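Local coordinates for uncharacterized protein YjgB (Bacillus subtilis, PDB 4YGT) that is of unknown function but is a putative secreted lipoprotein and the first structural representative of the DUF4309 family, at residues K46-H50 against F66-H70; S89-F94 against D153-K158; D129-Y133 against F144-Q150; Y24-G30 against D136-L142. All coordinates share one frame; numbering follows the deposited sequence.

Contact 1 of 4, residues K46-H50 against F66-H70. With EDO (1,2-ethanediol), chain C.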
# COMPACT_ATOMS: atom_id res chain seq x y z
N LYS A 46 11.02 12.25 -3.03
CA LYS A 46 11.90 11.32 -2.30
C LYS A 46 12.37 12.03 -1.02
O LYS A 46 12.38 11.43 0.06
CB LYS A 46 13.09 10.92 -3.21
CG LYS A 46 14.11 9.96 -2.60
CD LYS A 46 15.06 9.45 -3.67
CE LYS A 46 15.81 8.19 -3.32
NZ LYS A 46 16.55 7.64 -4.49
N GLY A 47 12.69 13.32 -1.16
CA GLY A 47 13.11 14.21 -0.09
C GLY A 47 12.07 14.34 1.00
O GLY A 47 12.43 14.33 2.18
N ASP A 48 10.77 14.44 0.63
CA ASP A 48 9.67 14.54 1.60
C ASP A 48 9.50 13.22 2.35
O ASP A 48 9.19 13.22 3.54
CB ASP A 48 8.33 14.92 0.92
CG ASP A 48 8.26 16.28 0.25
OD1 ASP A 48 8.93 17.23 0.73
OD2 ASP A 48 7.49 16.43 -0.74
N VAL A 49 9.65 12.09 1.64
CA VAL A 49 9.54 10.74 2.20
C VAL A 49 10.62 10.56 3.28
O VAL A 49 10.34 10.13 4.40
CB VAL A 49 9.61 9.65 1.08
CG1 VAL A 49 9.72 8.25 1.67
CG2 VAL A 49 8.42 9.75 0.13
N HIS A 50 11.85 10.93 2.93
CA HIS A 50 13.00 10.85 3.82
C HIS A 50 12.85 11.79 4.99
O HIS A 50 13.21 11.43 6.11
CB HIS A 50 14.29 11.13 3.03
CG HIS A 50 14.74 9.97 2.21
ND1 HIS A 50 16.04 9.53 2.24
CD2 HIS A 50 14.02 9.16 1.40
CE1 HIS A 50 16.08 8.48 1.43
NE2 HIS A 50 14.89 8.22 0.90
N PHE A 66 12.29 0.61 -4.68
CA PHE A 66 11.53 1.15 -3.55
C PHE A 66 12.39 1.51 -2.39
O PHE A 66 13.22 0.71 -1.96
CB PHE A 66 10.47 0.15 -3.04
CG PHE A 66 9.25 0.04 -3.93
CD1 PHE A 66 9.27 -0.76 -5.06
CD2 PHE A 66 8.10 0.76 -3.64
CE1 PHE A 66 8.17 -0.81 -5.91
CE2 PHE A 66 7.00 0.70 -4.48
CZ PHE A 66 7.04 -0.08 -5.62
N ASP A 67 12.15 2.70 -1.82
CA ASP A 67 12.73 3.08 -0.53
C ASP A 67 11.92 2.28 0.46
O ASP A 67 10.70 2.47 0.52
CB ASP A 67 12.63 4.60 -0.30
CG ASP A 67 13.82 5.38 -0.80
OD1 ASP A 67 14.87 4.76 -1.09
OD2 ASP A 67 13.71 6.61 -0.89
N LEU A 68 12.53 1.29 1.13
CA LEU A 68 11.77 0.40 2.00
C LEU A 68 11.96 0.70 3.50
O LEU A 68 13.08 0.85 4.00
CB LEU A 68 12.10 -1.06 1.70
CG LEU A 68 11.66 -1.56 0.35
CD1 LEU A 68 12.50 -2.76 -0.08
CD2 LEU A 68 10.16 -1.87 0.33
N TYR A 69 10.82 0.81 4.19
CA TYR A 69 10.74 1.10 5.61
C TYR A 69 10.08 -0.08 6.26
O TYR A 69 8.94 -0.43 5.94
CB TYR A 69 9.99 2.41 5.86
CG TYR A 69 10.71 3.60 5.27
CD1 TYR A 69 11.69 4.28 6.00
CD2 TYR A 69 10.43 4.06 3.98
CE1 TYR A 69 12.36 5.37 5.47
CE2 TYR A 69 11.09 5.16 3.44
CZ TYR A 69 12.06 5.81 4.19
OH TYR A 69 12.70 6.91 3.68
N HIS A 70 10.84 -0.78 7.09
CA HIS A 70 10.41 -1.98 7.77
C HIS A 70 9.32 -1.67 8.78
O HIS A 70 9.29 -0.57 9.32
CB HIS A 70 11.63 -2.62 8.49
CG HIS A 70 11.46 -4.08 8.76
ND1 HIS A 70 10.85 -4.53 9.91
CD2 HIS A 70 11.83 -5.14 8.01
CE1 HIS A 70 10.87 -5.85 9.84
NE2 HIS A 70 11.44 -6.26 8.71
C1 EDO C . 8.19 3.69 9.91
O1 EDO C . 9.05 2.90 9.10
C2 EDO C . 6.97 2.87 10.33
O2 EDO C . 7.40 1.65 10.90
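The imidazole of H50 meets D67 at its edge and Y69 over one face. At the edge, NE2 of H50 donates to OD2 of D67 at 2.7 Å with an N-H...O angle of 156°; the acceptor sits almost exactly in the ring plane, yet the bond reaches the carboxylate from above its own plane, and ring and carboxylate are turned 53° apart. Over the face, OH of Y69 lies 3.5 Å from CD2 of H50, its hydroxyl being taken up by the backbone oxygen of G54. ND1 of H50 bonds to E55, so both ring nitrogens are held and the rotation of the imidazole is fixed.

Helix 46-53 is thereby packed against strand 67-69, an outermost strand of the antiparallel sheet; the axes of 46-50 and 67-69 approach to 11.0 Å and run nearly parallel. D67 OD2 also receives Y82 OH, from the next strand, and OD1 is bonded to the backbone N of V60.

K46 adds a looser electrostatic element. With CG anti to the backbone N (chi1 179°) and the rest extended, the chain runs across the carboxylate, bringing CE within 3.6 Å of D67 OD2, whereas NZ remains 4.7 Å from that oxygen; the nearby positive charge probably helps stabilise the anion. Beside the polar group, V49 points at the strand, and its CG1 packs 3.8 Å from CE2 of the Y69 ring.

Contact 2 of 4, residues S89-F94 against D153-K158. With SO4 (sulfate ion), chain B.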
# COMPACT_ATOMS: atom_id res chain seq x y z
N SER A 89 5.94 7.69 -7.40
CA SER A 89 5.20 7.00 -8.46
C SER A 89 4.29 5.94 -7.87
O SER A 89 3.24 5.68 -8.45
CB SER A 89 6.13 6.40 -9.51
OG SER A 89 7.19 5.64 -8.95
N GLU A 90 4.65 5.34 -6.70
CA GLU A 90 3.84 4.30 -6.07
C GLU A 90 4.09 4.21 -4.59
O GLU A 90 5.23 4.40 -4.14
CB GLU A 90 4.12 2.94 -6.75
CG GLU A 90 3.27 1.77 -6.29
CD GLU A 90 3.46 0.47 -7.05
OE1 GLU A 90 3.93 0.52 -8.21
OE2 GLU A 90 3.11 -0.59 -6.49
N ILE A 91 3.03 3.93 -3.82
CA ILE A 91 3.16 3.72 -2.37
C ILE A 91 2.74 2.28 -2.12
O ILE A 91 1.75 1.83 -2.68
CB ILE A 91 2.37 4.75 -1.47
CG1 ILE A 91 2.71 6.21 -1.88
CG2 ILE A 91 2.66 4.52 0.02
CD1 ILE A 91 1.83 7.32 -1.26
N ARG A 92 3.53 1.55 -1.34
CA ARG A 92 3.30 0.18 -0.97
C ARG A 92 3.18 0.09 0.56
O ARG A 92 4.10 0.49 1.27
CB ARG A 92 4.44 -0.67 -1.53
CG ARG A 92 4.14 -2.13 -1.67
CD ARG A 92 5.15 -2.79 -2.58
NE ARG A 92 4.84 -2.62 -4.00
CZ ARG A 92 5.62 -3.06 -4.98
NH1 ARG A 92 6.78 -3.65 -4.70
NH2 ARG A 92 5.28 -2.88 -6.24
N TYR A 93 2.02 -0.39 1.05
CA TYR A 93 1.67 -0.59 2.45
C TYR A 93 1.85 -2.08 2.78
O TYR A 93 1.20 -2.92 2.16
CB TYR A 93 0.22 -0.10 2.68
CG TYR A 93 -0.31 -0.32 4.07
CD1 TYR A 93 -0.09 0.61 5.08
CD2 TYR A 93 -1.07 -1.45 4.38
CE1 TYR A 93 -0.55 0.40 6.38
CE2 TYR A 93 -1.55 -1.67 5.67
CZ TYR A 93 -1.29 -0.74 6.67
OH TYR A 93 -1.76 -0.95 7.95
N PHE A 94 2.74 -2.42 3.75
CA PHE A 94 3.06 -3.81 4.04
C PHE A 94 2.39 -4.38 5.30
O PHE A 94 2.55 -5.57 5.60
CB PHE A 94 4.57 -3.94 4.19
CG PHE A 94 5.28 -3.82 2.86
CD1 PHE A 94 5.42 -4.93 2.03
CD2 PHE A 94 5.87 -2.62 2.47
CE1 PHE A 94 6.10 -4.82 0.81
CE2 PHE A 94 6.55 -2.52 1.27
CZ PHE A 94 6.68 -3.62 0.45
N ASP A 153 -0.70 -9.28 1.28
CA ASP A 153 0.75 -9.18 1.49
C ASP A 153 1.15 -7.73 1.57
O ASP A 153 1.88 -7.35 2.48
CB ASP A 153 1.50 -9.88 0.37
CG ASP A 153 1.33 -11.39 0.43
OD1 ASP A 153 1.05 -11.91 1.55
OD2 ASP A 153 1.45 -12.04 -0.61
N HIS A 154 0.65 -6.92 0.63
CA HIS A 154 0.82 -5.48 0.54
C HIS A 154 -0.31 -4.87 -0.28
O HIS A 154 -1.00 -5.57 -1.04
CB HIS A 154 2.20 -5.06 -0.02
CG HIS A 154 2.57 -5.72 -1.32
ND1 HIS A 154 2.11 -5.23 -2.54
CD2 HIS A 154 3.35 -6.79 -1.54
CE1 HIS A 154 2.64 -6.02 -3.45
NE2 HIS A 154 3.40 -6.96 -2.90
N VAL A 155 -0.54 -3.57 -0.08
CA VAL A 155 -1.55 -2.77 -0.76
C VAL A 155 -0.80 -1.66 -1.48
O VAL A 155 -0.03 -0.95 -0.84
CB VAL A 155 -2.61 -2.24 0.22
CG1 VAL A 155 -3.70 -1.49 -0.53
CG2 VAL A 155 -3.21 -3.36 1.05
N ASN A 156 -0.94 -1.57 -2.80
CA ASN A 156 -0.28 -0.56 -3.63
C ASN A 156 -1.18 0.58 -4.04
O ASN A 156 -2.35 0.36 -4.36
CB ASN A 156 0.31 -1.18 -4.89
CG ASN A 156 1.26 -2.31 -4.66
OD1 ASN A 156 1.80 -2.47 -3.56
ND2 ASN A 156 1.50 -3.12 -5.69
N LEU A 157 -0.64 1.81 -4.05
CA LEU A 157 -1.36 2.97 -4.53
C LEU A 157 -0.57 3.63 -5.64
O LEU A 157 0.60 3.94 -5.46
CB LEU A 157 -1.65 3.98 -3.42
CG LEU A 157 -2.51 5.20 -3.80
CD1 LEU A 157 -3.91 4.81 -4.18
CD2 LEU A 157 -2.53 6.18 -2.70
N LYS A 158 -1.22 3.84 -6.81
CA LYS A 158 -0.58 4.52 -7.94
C LYS A 158 -1.62 5.28 -8.75
O LYS A 158 -2.81 5.07 -8.56
CB LYS A 158 0.24 3.55 -8.82
CG LYS A 158 -0.52 2.44 -9.52
CD LYS A 158 0.38 1.81 -10.58
CE LYS A 158 -0.08 0.46 -11.06
NZ LYS A 158 1.05 -0.33 -11.63
S SO4 B . 8.89 -4.45 -8.63
O1 SO4 B . 9.95 -3.68 -9.27
O2 SO4 B . 9.21 -4.79 -7.25
O3 SO4 B . 7.66 -3.66 -8.68
O4 SO4 B . 8.67 -5.71 -9.32
O HOH W 1 3.08 -1.76 -9.92
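Four backbone hydrogen bonds tie I91 to L157 and Y93 to V155, the straightest being Y93 N to V155 O at 2.8 Å and 175°. Among the side chains, a salt bridge runs along one strand: NH2 of R92 meets OE2 of E90 at 3.2 Å, approaching from above the carboxylate plane. Across to the other strand, OD1 of N156 gathers two donors, ND1 of H154 at 3.0 Å and, through a weak, bent bond, NE of R92. This buried amide oxygen is therefore shared between an imidazole and a guanidinium. A water joins E90 OE1 to K158 NZ, whose charges stand 4.6 Å apart, while a sulfate, probably from the crystallisation liquor, takes a weak bond from R92 NH2 and is also hydrogen-bonded to NE of R65.

Outward from these bonds, the R92 chain bends at chi3 (-82°) and lies beside H154, with CD over one face of the imidazole, 4.1 Å from the ring centroid, in a CH-pi contact. The F94 ring meets H154 obliquely, its CD1 3.8 Å from H154 CB. On the other face of the sheet, I91, Y93, V155 and L157 make an apolar layer, Y93 and V155 meeting through their CB atoms, and helix 14-27 covers it by L19 and A27. Strands 88-95 and 152-159 thus pair as central antiparallel neighbours in the sheet, and the classic beta bulge of S89 and E90 opposite S81 lies near the start of the first.

Contact 3 of 4, residues D129-Y133 against F144-Q150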
# COMPACT_ATOMS: atom_id res chain seq x y z
N ASP A 129 3.26 -15.57 -7.37
CA ASP A 129 2.00 -16.34 -7.34
C ASP A 129 0.86 -15.54 -6.66
O ASP A 129 -0.15 -16.13 -6.26
CB ASP A 129 2.20 -17.69 -6.61
CG ASP A 129 2.68 -18.85 -7.47
OD1 ASP A 129 2.60 -18.76 -8.72
OD2 ASP A 129 3.13 -19.88 -6.88
N GLU A 130 1.01 -14.21 -6.55
CA GLU A 130 -0.02 -13.36 -5.92
C GLU A 130 -1.13 -12.92 -6.89
O GLU A 130 -0.94 -12.88 -8.11
CB GLU A 130 0.62 -12.11 -5.33
CG GLU A 130 1.44 -12.33 -4.06
CD GLU A 130 2.47 -11.23 -3.86
OE1 GLU A 130 3.12 -10.85 -4.85
OE2 GLU A 130 2.60 -10.72 -2.72
N ILE A 131 -2.30 -12.58 -6.31
CA ILE A 131 -3.40 -12.06 -7.11
C ILE A 131 -3.77 -10.66 -6.57
O ILE A 131 -3.84 -10.42 -5.36
CB ILE A 131 -4.60 -13.03 -7.30
CG1 ILE A 131 -5.31 -12.76 -8.64
CG2 ILE A 131 -5.57 -13.09 -6.12
CD1 ILE A 131 -4.56 -13.36 -9.92
N ASP A 132 -3.90 -9.74 -7.49
CA ASP A 132 -4.15 -8.34 -7.21
C ASP A 132 -5.62 -7.96 -7.46
O ASP A 132 -6.08 -7.97 -8.60
CB ASP A 132 -3.20 -7.55 -8.12
CG ASP A 132 -3.26 -6.05 -8.11
OD1 ASP A 132 -3.93 -5.48 -7.22
OD2 ASP A 132 -2.64 -5.44 -9.00
N TYR A 133 -6.34 -7.61 -6.37
CA TYR A 133 -7.72 -7.09 -6.42
C TYR A 133 -7.65 -5.55 -6.55
O TYR A 133 -7.23 -4.88 -5.61
CB TYR A 133 -8.48 -7.51 -5.16
CG TYR A 133 -8.77 -8.99 -5.08
CD1 TYR A 133 -7.84 -9.88 -4.57
CD2 TYR A 133 -10.00 -9.50 -5.50
CE1 TYR A 133 -8.11 -11.24 -4.47
CE2 TYR A 133 -10.28 -10.86 -5.43
CZ TYR A 133 -9.33 -11.73 -4.91
OH TYR A 133 -9.58 -13.07 -4.80
N PHE A 144 -4.86 -4.32 -3.99
CA PHE A 144 -4.74 -5.22 -2.84
C PHE A 144 -4.12 -6.52 -3.32
O PHE A 144 -4.79 -7.30 -4.00
CB PHE A 144 -6.09 -5.46 -2.15
CG PHE A 144 -6.71 -4.25 -1.53
CD1 PHE A 144 -7.57 -3.44 -2.26
CD2 PHE A 144 -6.46 -3.93 -0.19
CE1 PHE A 144 -8.18 -2.33 -1.66
CE2 PHE A 144 -7.06 -2.81 0.39
CZ PHE A 144 -7.93 -2.03 -0.34
N VAL A 145 -2.82 -6.75 -3.01
CA VAL A 145 -2.10 -7.94 -3.48
C VAL A 145 -2.22 -9.06 -2.43
O VAL A 145 -1.55 -9.04 -1.40
CB VAL A 145 -0.64 -7.59 -3.86
CG1 VAL A 145 0.11 -8.81 -4.36
CG2 VAL A 145 -0.59 -6.47 -4.89
N ILE A 146 -3.08 -10.06 -2.72
CA ILE A 146 -3.39 -11.21 -1.86
C ILE A 146 -2.48 -12.40 -2.23
O ILE A 146 -2.29 -12.72 -3.40
CB ILE A 146 -4.91 -11.55 -1.97
CG1 ILE A 146 -5.80 -10.28 -1.79
CG2 ILE A 146 -5.34 -12.70 -1.04
CD1 ILE A 146 -6.14 -9.82 -0.34
N GLY A 147 -1.93 -13.03 -1.20
CA GLY A 147 -1.03 -14.17 -1.34
C GLY A 147 -1.70 -15.49 -1.62
O GLY A 147 -2.87 -15.51 -2.03
N THR A 148 -0.97 -16.61 -1.42
CA THR A 148 -1.48 -17.98 -1.61
C THR A 148 -2.61 -18.25 -0.61
O THR A 148 -3.67 -18.74 -1.01
CB THR A 148 -0.36 -19.02 -1.55
OG1 THR A 148 0.62 -18.60 -0.59
CG2 THR A 148 0.29 -19.22 -2.91
N ASP A 149 -2.40 -17.86 0.67
CA ASP A 149 -3.46 -17.89 1.68
C ASP A 149 -4.31 -16.67 1.38
O ASP A 149 -3.82 -15.74 0.73
CB ASP A 149 -2.89 -17.90 3.11
CG ASP A 149 -2.06 -16.69 3.49
OD1 ASP A 149 -1.18 -16.28 2.69
OD2 ASP A 149 -2.24 -16.18 4.62
N GLN A 150 -5.56 -16.65 1.81
CA GLN A 150 -6.40 -15.52 1.42
C GLN A 150 -6.16 -14.22 2.24
O GLN A 150 -7.11 -13.49 2.50
CB GLN A 150 -7.88 -15.94 1.45
CG GLN A 150 -8.24 -17.00 0.39
CD GLN A 150 -7.65 -16.72 -0.99
OE1 GLN A 150 -7.99 -15.74 -1.66
NE2 GLN A 150 -6.72 -17.56 -1.41
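E130 passes across V145, touching its CG1 from the first carbon outward. CB lies 3.5 Å from V145 CG1 and is equally close to the carbonyl oxygen of I146; CG stays near the same methyl and reaches CA of G147; CD then comes to 3.4 Å from V145 CG1, with both carboxylate oxygens facing that methyl from one side. The two side chains cross at about a right angle. A chi1 of -72° puts CG of E130 beside the backbone N, from where the chain runs out past V145 CG1. At the tip, OE1 is bonded to T128, while OE2 lies close to the carboxylate of D153, a pairing that could favour protonation of one of the acids.

Beyond E130 the strands are joined by paired backbone bonds, I131 with I146 and Y133 with F144; I131 N to I146 O measures 2.9 Å. On the face opposite V145 the Y133 ring crosses I146, Y133 CD1 resting 3.5 Å from I146 CG1. The edge of the F144 ring meets Y133 O in plane. D132, on the V145 face, has OD2 bonded to H143.

This antiparallel hairpin lies between strand 121-124, reached by I131 and Y133, and strand 152-159, met by V145 and F144, while helix 109-116 covers F144 through L112 and L116 and touches Y133 through P109.

Contact 4 of 4, residues Y24-G30 against D136-L142. With EDO (1,2-ethanediol), chain F.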
# COMPACT_ATOMS: atom_id res chain seq x y z
N TYR A 24 -9.20 2.95 1.18
CA TYR A 24 -10.06 3.28 0.04
C TYR A 24 -10.34 4.78 -0.01
O TYR A 24 -10.22 5.37 -1.08
CB TYR A 24 -11.37 2.48 0.10
CG TYR A 24 -12.31 2.74 -1.07
CD1 TYR A 24 -12.06 2.18 -2.32
CD2 TYR A 24 -13.45 3.52 -0.92
CE1 TYR A 24 -12.92 2.41 -3.40
CE2 TYR A 24 -14.33 3.74 -1.98
CZ TYR A 24 -14.05 3.19 -3.22
OH TYR A 24 -14.92 3.42 -4.27
N ASN A 25 -10.65 5.38 1.15
CA ASN A 25 -10.93 6.81 1.37
C ASN A 25 -9.76 7.68 0.94
O ASN A 25 -9.94 8.49 0.03
CB ASN A 25 -11.25 7.06 2.86
CG ASN A 25 -11.52 8.50 3.29
OD1 ASN A 25 -12.52 9.12 2.93
ND2 ASN A 25 -10.69 9.02 4.19
N THR A 26 -8.56 7.49 1.53
CA THR A 26 -7.41 8.36 1.26
C THR A 26 -6.85 8.16 -0.15
O THR A 26 -6.33 9.12 -0.73
CB THR A 26 -6.31 8.27 2.35
OG1 THR A 26 -5.54 7.09 2.20
CG2 THR A 26 -6.86 8.36 3.74
N ALA A 27 -7.00 6.96 -0.70
CA ALA A 27 -6.59 6.61 -2.08
C ALA A 27 -7.12 7.61 -3.13
O ALA A 27 -6.43 7.84 -4.11
CB ALA A 27 -7.06 5.22 -2.42
N TYR A 28 -8.28 8.25 -2.89
CA TYR A 28 -8.86 9.27 -3.79
C TYR A 28 -8.03 10.59 -3.83
O TYR A 28 -8.12 11.33 -4.81
CB TYR A 28 -10.29 9.59 -3.40
CG TYR A 28 -11.30 8.59 -3.88
CD1 TYR A 28 -11.63 7.48 -3.12
CD2 TYR A 28 -11.99 8.79 -5.08
CE1 TYR A 28 -12.58 6.56 -3.55
CE2 TYR A 28 -12.94 7.87 -5.53
CZ TYR A 28 -13.23 6.76 -4.76
OH TYR A 28 -14.19 5.87 -5.17
N LYS A 29 -7.24 10.85 -2.77
CA LYS A 29 -6.28 11.97 -2.60
C LYS A 29 -4.90 11.63 -3.18
O LYS A 29 -4.01 12.48 -3.15
CB LYS A 29 -6.00 12.25 -1.10
CG LYS A 29 -7.05 12.80 -0.18
CD LYS A 29 -6.32 12.91 1.18
CE LYS A 29 -7.08 13.56 2.31
NZ LYS A 29 -6.27 13.59 3.56
N GLY A 30 -4.67 10.36 -3.51
CA GLY A 30 -3.37 9.88 -3.97
C GLY A 30 -2.36 9.78 -2.83
O GLY A 30 -1.17 10.04 -2.99
N ASP A 136 -10.77 1.07 -8.25
CA ASP A 136 -10.51 2.40 -8.82
C ASP A 136 -10.94 3.47 -7.82
O ASP A 136 -12.01 3.35 -7.23
CB ASP A 136 -11.20 2.59 -10.17
CG ASP A 136 -10.63 1.76 -11.32
OD1 ASP A 136 -9.43 1.39 -11.26
OD2 ASP A 136 -11.35 1.56 -12.31
N THR A 137 -10.06 4.46 -7.58
CA THR A 137 -10.26 5.55 -6.61
C THR A 137 -9.94 6.93 -7.24
O THR A 137 -8.91 7.54 -6.97
CB THR A 137 -9.43 5.29 -5.33
OG1 THR A 137 -8.04 5.29 -5.68
CG2 THR A 137 -9.79 3.98 -4.65
N GLY A 138 -10.85 7.38 -8.09
CA GLY A 138 -10.73 8.64 -8.80
C GLY A 138 -9.63 8.61 -9.83
O GLY A 138 -9.70 7.83 -10.79
N ARG A 139 -8.60 9.44 -9.62
CA ARG A 139 -7.40 9.52 -10.46
C ARG A 139 -6.43 8.37 -10.15
O ARG A 139 -5.46 8.18 -10.88
CB ARG A 139 -6.66 10.83 -10.17
CG ARG A 139 -7.38 12.10 -10.52
CD ARG A 139 -6.37 13.13 -10.93
NE ARG A 139 -6.08 14.05 -9.84
CZ ARG A 139 -5.34 15.14 -9.96
NH1 ARG A 139 -4.79 15.45 -11.13
NH2 ARG A 139 -5.14 15.94 -8.92
N TYR A 140 -6.62 7.67 -9.02
CA TYR A 140 -5.70 6.64 -8.55
C TYR A 140 -6.36 5.26 -8.50
O TYR A 140 -7.54 5.11 -8.81
CB TYR A 140 -5.14 7.05 -7.15
CG TYR A 140 -4.73 8.51 -7.11
CD1 TYR A 140 -3.50 8.93 -7.61
CD2 TYR A 140 -5.63 9.50 -6.68
CE1 TYR A 140 -3.14 10.28 -7.63
CE2 TYR A 140 -5.29 10.85 -6.73
CZ TYR A 140 -4.05 11.24 -7.19
OH TYR A 140 -3.70 12.57 -7.22
N GLU A 141 -5.57 4.23 -8.13
CA GLU A 141 -6.06 2.87 -7.98
C GLU A 141 -5.34 2.17 -6.84
O GLU A 141 -4.15 2.40 -6.61
CB GLU A 141 -5.96 2.06 -9.28
CG GLU A 141 -4.75 2.38 -10.13
CD GLU A 141 -4.62 1.58 -11.40
OE1 GLU A 141 -5.64 1.40 -12.11
OE2 GLU A 141 -3.49 1.15 -11.70
N LEU A 142 -6.12 1.40 -6.06
CA LEU A 142 -5.64 0.63 -4.91
C LEU A 142 -5.53 -0.80 -5.31
O LEU A 142 -6.54 -1.40 -5.70
CB LEU A 142 -6.61 0.73 -3.75
CG LEU A 142 -6.42 1.73 -2.70
CD1 LEU A 142 -7.43 1.48 -1.62
CD2 LEU A 142 -5.02 1.67 -2.10
C1 EDO F . -7.50 14.52 -6.10
O1 EDO F . -7.54 14.10 -7.46
C2 EDO F . -6.11 14.23 -5.44
O2 EDO F . -5.04 15.06 -5.89
O HOH W 2 -14.24 1.59 -6.51
O HOH W 3 -8.93 11.32 -7.42
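Two aromatic faces take part in this contact. CA of G30 sits over the centre of the Y140 ring, 3.4 Å from its centroid and 6° off the normal, and R139 CB covers the opposite face, so the ring is sandwiched. T137 lies across the Y28 ring in the same manner, its CB 3.9 Å from that centroid; a chi1 of -80° swings Y28 back over the turn although its CB points away from it. The Y24 ring slides past T137 in the opposite direction, CD1 touching the CG2 methyl at 3.7 Å.

Apolar packing is supplied by A27, whose CB rests 3.6 Å from L142 CG and also meets T137, while L142 CD1 reaches CA of Y24.

Polar links are mostly indirect. OH of Y28 donates to OH of Y24 at 2.7 Å, and a water carries Y24 OH on to D136 O. A second water joins Y28 O to R139 N. Ethanediol, probably from the crystallisation liquor, accepts from R139 NE at 2.8 Å and is hydrogen-bonded to Y140 OH. Directly across, T137 OG1 makes at most a weak bond to A27 O.

Two chain reversals thus meet: the end of helix 14-27, closed by a Schellman motif in which G30 has positive phi (74°), and the type II' turn T137-Y140 of a beta hairpin, with G138 at its second position.

All four contacts reach one antiparallel sheet. Contact 2, whose centre is about 3 Å from that of the chain, joins two central strands, polar on one face and apolar on the other. Contacts 1 and 3 lie on opposite sides of the chain's centre, their own centres about 24 Å apart: the first is a buried helix-strand contact built on a histidine-carboxylate hydrogen bond, the second a partly buried strand pairing with exposed residues at its loop. Contacts 3 and 4 use the same hairpin strands, at the far and turn ends respectively; contact 4 substitutes aromatic faces and waters for backbone pairing. Contact 2 touches each of the others, through F66 on R92, D153 with V145, and K158 with E141.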